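Side-chain contacts in DUF4848 domain-containing protein (Bacteroides thetaiotaomicron, PDB 4LB8), which is of unknown function but belongs to the DUF4848 family and combines helices and a mixed sheet with antiparallel beta sheets: residues Ala82-Ala85 with Glu86-Val89; Ser59-Ser62 with Gln63-Met67; Val21-Asp24 with Gly25-Lys29. All coordinates share one frame; numbering follows the deposited sequence.

Interaction 1 (Ala82-Ala85 with Glu86-Val89)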
# COMPACT_ATOMS: atom_id res chain seq x y z
N ALA A 82 12.25 -6.11 28.70
CA ALA A 82 11.40 -7.24 29.08
C ALA A 82 9.95 -7.03 28.61
O ALA A 82 9.30 -8.01 28.23
CB ALA A 82 11.43 -7.43 30.59
N ASP A 83 9.46 -5.77 28.62
CA ASP A 83 8.10 -5.40 28.21
C ASP A 83 8.08 -3.98 27.61
O ASP A 83 9.08 -3.28 27.69
CB ASP A 83 7.13 -5.51 29.41
CG ASP A 83 7.34 -4.52 30.56
OD1 ASP A 83 8.49 -4.09 30.77
OD2 ASP A 83 6.35 -4.22 31.26
N LYS A 84 6.92 -3.59 27.02
CA LYS A 84 6.65 -2.30 26.37
C LYS A 84 6.95 -1.11 27.29
O LYS A 84 7.65 -0.20 26.86
CB LYS A 84 5.20 -2.24 25.85
CG LYS A 84 4.71 -0.88 25.28
CD LYS A 84 5.55 -0.26 24.14
CE LYS A 84 5.45 -0.92 22.78
NZ LYS A 84 6.49 -0.39 21.85
N ALA A 85 6.44 -1.12 28.53
CA ALA A 85 6.65 -0.03 29.50
C ALA A 85 8.13 0.22 29.79
O ALA A 85 8.49 1.38 30.01
CB ALA A 85 5.91 -0.34 30.79
N GLU A 86 8.96 -0.84 29.80
CA GLU A 86 10.41 -0.76 30.05
C GLU A 86 11.12 -0.20 28.82
O GLU A 86 12.02 0.65 28.94
CB GLU A 86 10.97 -2.13 30.43
CG GLU A 86 12.28 -2.05 31.19
CD GLU A 86 13.17 -3.27 31.10
OE1 GLU A 86 12.65 -4.41 31.23
OE2 GLU A 86 14.39 -3.09 30.93
N PHE A 87 10.70 -0.69 27.62
CA PHE A 87 11.21 -0.22 26.34
C PHE A 87 10.94 1.28 26.25
O PHE A 87 11.87 2.04 25.99
CB PHE A 87 10.56 -0.99 25.17
CG PHE A 87 10.85 -0.41 23.80
CD1 PHE A 87 12.05 -0.67 23.16
CD2 PHE A 87 9.92 0.41 23.17
CE1 PHE A 87 12.33 -0.10 21.91
CE2 PHE A 87 10.20 0.97 21.92
CZ PHE A 87 11.40 0.71 21.30
N ASP A 88 9.68 1.70 26.54
CA ASP A 88 9.23 3.10 26.50
C ASP A 88 10.12 4.02 27.32
O ASP A 88 10.44 5.12 26.87
CB ASP A 88 7.77 3.22 26.95
CG ASP A 88 6.76 2.70 25.93
OD1 ASP A 88 7.15 2.48 24.75
OD2 ASP A 88 5.58 2.53 26.31
N VAL A 89 10.58 3.54 28.49
CA VAL A 89 11.47 4.29 29.38
C VAL A 89 12.85 4.42 28.71
O VAL A 89 13.40 5.52 28.70
CB VAL A 89 11.56 3.64 30.78
CG1 VAL A 89 12.56 4.39 31.68
CG2 VAL A 89 10.19 3.59 31.43
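Glu86 reaches back from the first turn of its helix to Ala82, the residue two places ahead of that helix. Its OE1 accepts the backbone N-H of Ala82 over 3.1 Å (N to OE1) at a nearly straight 163°, although the donor arrives from above the carboxylate plane. The same OE1 lies 3.3 Å from Ala82 CB. A chain extended beyond CG, itself anti to the backbone N (chi1 -158°), carries the carboxylate that far. Asp83 is the N-cap. With CG held between its own N and carbonyl carbon (chi1 67°), it turns OD1 to Glu86 N, a weak capping bond of 3.4 Å from N to OD1. The Glu86 carboxylate binds Ala82 N, one residue before the N-cap, so no reciprocal capping box forms. The two acidic side chains cross at about a right angle, and Asp83 OD1 and Glu86 OE1 are 4.2 Å apart, a like-charge approach that the positive end of the helix dipole may partly offset.

One residue further on, Lys84 curls back, bringing CD within 3.2 Å of Asp88 OD1. Its NZ, 4.1 Å from that OD1, is beyond salt-bridge range, and it meets the Phe87 ring obliquely. Backbone bonds fix these positions: Asp88 N donates to Lys84 O over 2.8 Å, and Phe87 N donates to Asp83 O.

Phe87 is the buried member of an otherwise largely exposed group. Its ring meets Tyr91 and stacks with Phe204 of the second subunit, while Ile77 and Cys78 of helix 63-80 and Leu112 of a loop also touch it. The contact therefore starts helix 84-98 just after the turn from helix 63-80, beside the second subunit.

Interaction 2 (Ser59-Ser62 with Gln63-Met67)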
# COMPACT_ATOMS: atom_id res chain seq x y z
N SER A 59 40.90 9.98 13.12
CA SER A 59 40.48 10.34 14.49
C SER A 59 39.30 11.36 14.44
O SER A 59 39.26 12.35 15.20
CB SER A 59 41.65 10.87 15.30
OG SER A 59 42.64 9.87 15.49
N PHE A 60 38.35 11.10 13.52
CA PHE A 60 37.19 11.95 13.29
C PHE A 60 35.88 11.14 13.41
O PHE A 60 35.70 10.15 12.70
CB PHE A 60 37.29 12.64 11.91
CG PHE A 60 36.14 13.56 11.60
CD1 PHE A 60 36.01 14.79 12.24
CD2 PHE A 60 35.15 13.18 10.70
CE1 PHE A 60 34.91 15.61 11.99
CE2 PHE A 60 34.05 14.01 10.45
CZ PHE A 60 33.94 15.22 11.09
N LYS A 61 34.98 11.57 14.33
CA LYS A 61 33.66 10.97 14.50
C LYS A 61 32.69 11.74 13.61
O LYS A 61 32.44 12.93 13.83
CB LYS A 61 33.21 10.95 15.98
CG LYS A 61 31.85 10.30 16.21
CD LYS A 61 31.79 9.59 17.56
CE LYS A 61 30.38 9.35 18.03
NZ LYS A 61 29.78 10.57 18.64
N SER A 62 32.21 11.09 12.55
CA SER A 62 31.26 11.71 11.65
C SER A 62 29.87 11.22 11.99
O SER A 62 29.72 10.33 12.84
CB SER A 62 31.61 11.43 10.19
OG SER A 62 31.91 10.07 9.95
N GLN A 63 28.84 11.82 11.34
CA GLN A 63 27.45 11.45 11.52
C GLN A 63 27.23 9.99 11.20
O GLN A 63 26.37 9.36 11.83
CB GLN A 63 26.56 12.32 10.67
CG GLN A 63 26.14 13.54 11.44
CD GLN A 63 25.11 14.34 10.74
OE1 GLN A 63 24.25 13.80 10.01
NE2 GLN A 63 25.12 15.63 11.01
N MSE A 64 28.05 9.43 10.28
CA MSE A 64 28.00 8.02 9.94
C MSE A 64 28.35 7.14 11.17
O MSE A 64 27.63 6.18 11.43
CB MSE A 64 28.93 7.72 8.76
CG MSE A 64 28.69 6.33 8.19
SE MSE A 64 30.16 5.05 8.42
CE MSE A 64 30.40 4.97 10.12
N ILE A 65 29.44 7.48 11.91
CA ILE A 65 29.88 6.73 13.11
C ILE A 65 28.79 6.79 14.18
O ILE A 65 28.49 5.78 14.81
CB ILE A 65 31.28 7.20 13.65
CG1 ILE A 65 32.40 7.18 12.57
CG2 ILE A 65 31.69 6.48 14.96
CD1 ILE A 65 32.95 5.77 12.07
N LEU A 66 28.15 7.97 14.32
CA LEU A 66 27.03 8.16 15.25
C LEU A 66 25.83 7.27 14.84
O LEU A 66 25.19 6.73 15.73
CB LEU A 66 26.61 9.64 15.31
CG LEU A 66 25.72 10.03 16.47
CD1 LEU A 66 26.47 9.92 17.80
CD2 LEU A 66 25.17 11.42 16.27
N MSE A 67 25.54 7.12 13.54
CA MSE A 67 24.46 6.28 13.00
C MSE A 67 24.74 4.81 13.30
O MSE A 67 23.83 4.09 13.72
CB MSE A 67 24.28 6.51 11.49
CG MSE A 67 23.03 5.82 10.89
SE MSE A 67 21.35 6.40 11.68
CE MSE A 67 20.90 7.87 10.46
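Ile65 and Lys61 meet because both have a carbon anti to the backbone N: CG2 in Ile65 (CG1 at chi1 -54°) and CG in Lys61 (chi1 -179°). These two atoms come within 4.0 Å of each other, across the N-terminus of helix 63-80. Ser62 holds the N-cap position there, yet its side chain makes no capping bond. Instead Ser62 OG is hydrogen-bonded to Tyr125 O, and the first helical bond of the contact is backbone only, Leu66 N to Ser62 O at 3.2 Å and 162°, in the carbonyl plane. Gln63, on the first turn, sends NE2 to Asn128 O. The other branch of Ile65, CG1, lies 3.9 Å from Ser62 OG, and the residue also packs on Val52 and Leu55 of helix 48-57. An alanine here removes both branches beyond CB, and would probably leave the Lys61 chain without the methyl it crosses and a gap against Val52 and Leu55. Helix 48-57 is closed by a Schellman motif, with positive phi at Ser59, a few residues before the Ser62 N-cap. Past Ile65, the Lys61 chain runs on to Leu66, where NZ stops 3.5 Å from CD1.

Interaction 3 (Val21-Asp24 with Gly25-Lys29)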
# COMPACT_ATOMS: atom_id res chain seq x y z
N VAL A 21 41.82 17.06 9.06
CA VAL A 21 40.93 17.14 10.22
C VAL A 21 41.43 18.34 11.04
O VAL A 21 42.59 18.35 11.48
CB VAL A 21 40.79 15.84 11.06
CG1 VAL A 21 39.52 15.86 11.89
CG2 VAL A 21 40.84 14.58 10.19
N ILE A 22 40.57 19.37 11.19
CA ILE A 22 40.94 20.60 11.91
C ILE A 22 40.00 20.82 13.12
O ILE A 22 39.16 19.97 13.42
CB ILE A 22 40.98 21.83 10.94
CG1 ILE A 22 39.57 22.23 10.41
CG2 ILE A 22 41.98 21.60 9.79
CD1 ILE A 22 39.45 23.70 9.86
N ASN A 23 40.19 21.97 13.81
CA ASN A 23 39.43 22.46 14.97
C ASN A 23 39.34 21.39 16.08
O ASN A 23 38.30 21.21 16.71
CB ASN A 23 38.04 22.96 14.54
CG ASN A 23 38.08 24.07 13.50
OD1 ASN A 23 39.13 24.64 13.18
ND2 ASN A 23 36.92 24.40 12.96
N ASP A 24 40.47 20.69 16.30
CA ASP A 24 40.66 19.63 17.29
C ASP A 24 39.67 18.47 17.07
O ASP A 24 38.88 18.13 17.95
CB ASP A 24 40.60 20.18 18.73
CG ASP A 24 41.57 21.33 18.98
OD1 ASP A 24 42.81 21.10 18.90
OD2 ASP A 24 41.10 22.47 19.24
N GLY A 25 39.76 17.87 15.87
CA GLY A 25 38.99 16.72 15.41
C GLY A 25 37.50 16.91 15.25
O GLY A 25 36.75 15.93 15.25
N THR A 26 37.05 18.17 15.10
CA THR A 26 35.63 18.54 15.00
C THR A 26 35.25 19.05 13.60
O THR A 26 34.10 19.42 13.38
CB THR A 26 35.28 19.58 16.09
OG1 THR A 26 35.96 20.82 15.84
CG2 THR A 26 35.60 19.09 17.50
N MSE A 27 36.20 19.05 12.65
CA MSE A 27 35.93 19.54 11.30
C MSE A 27 36.80 18.84 10.26
O MSE A 27 38.01 18.76 10.43
CB MSE A 27 36.19 21.07 11.25
CG MSE A 27 35.76 21.74 9.94
SE MSE A 27 33.82 21.81 9.66
CE MSE A 27 33.45 23.17 10.96
N ILE A 28 36.18 18.39 9.15
CA ILE A 28 36.87 17.83 7.98
C ILE A 28 37.04 19.00 6.99
O ILE A 28 36.07 19.69 6.68
CB ILE A 28 36.15 16.60 7.33
CG1 ILE A 28 36.29 15.32 8.18
CG2 ILE A 28 36.59 16.35 5.88
CD1 ILE A 28 37.61 14.51 8.07
N LYS A 29 38.26 19.21 6.50
CA LYS A 29 38.56 20.24 5.51
C LYS A 29 39.13 19.56 4.27
O LYS A 29 40.04 18.76 4.37
CB LYS A 29 39.53 21.30 6.07
CG LYS A 29 39.89 22.44 5.12
CD LYS A 29 41.23 23.05 5.51
CE LYS A 29 41.39 24.54 5.25
NZ LYS A 29 40.61 25.38 6.21
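Met27, a selenomethionine, lies alongside Ile22 and Asn23, pointing the same way as both. Its CB is 3.7 Å from Ile22 CG1 and 3.8 Å from Asn23 ND2. CG, anti to the backbone N (chi1 -172°), continues along Ile22, 3.9 Å from its CG1. Bends at chi2 and chi3 then fold the chain back, so that the terminal CE comes to 4.2 Å from Asn23 ND2. Met134 and Glu132 of strand 132-135 also pack on this side chain. On the sheet face carrying Val21 and Ile28, Val21 CG2 touches Ile28 CD1 at 3.9 Å.

The backbone supplies the register. Ile22 N donates to Met27 O over 2.7 Å at 163°, while Ile22 O receives Thr26 N and, weakly, Met27 N. At the turn, Thr26 OG1 donates to Asn23 O over a short 2.5 Å, from 37° above the carbonyl plane. Asn23, Asp24 and Gly25 all have positive phi, which carries the chain round the bend. Lys29 points its NZ to Gly136 O. With Thr26 and Met27 both facing Ile22, the arrangement is a beta hairpin carrying a classic beta bulge, at the edge of the four-stranded mixed sheet.

How the interactions relate
Interactions 2 and 3 adjoin, with centres about 12 Å apart. Phe60, in the loop before helix 63-80, joins them: its CD1 lies 3.3 Å from Gly25 O and its CE2 3.4 Å from Ile28 CG1, so the ring packs on the hairpin. Interaction 1 stands alone, its nearest atoms about 15 Å from interaction 2 and about 28 Å from interaction 3. Interactions 1 and 2 start consecutive helices, but only interaction 1 has a side-chain cap. It is a surface contact rich in carboxylates; the other two are partly buried, with interaction 2 relying on aliphatic packing and interaction 3 on strand pairing plus a bulge.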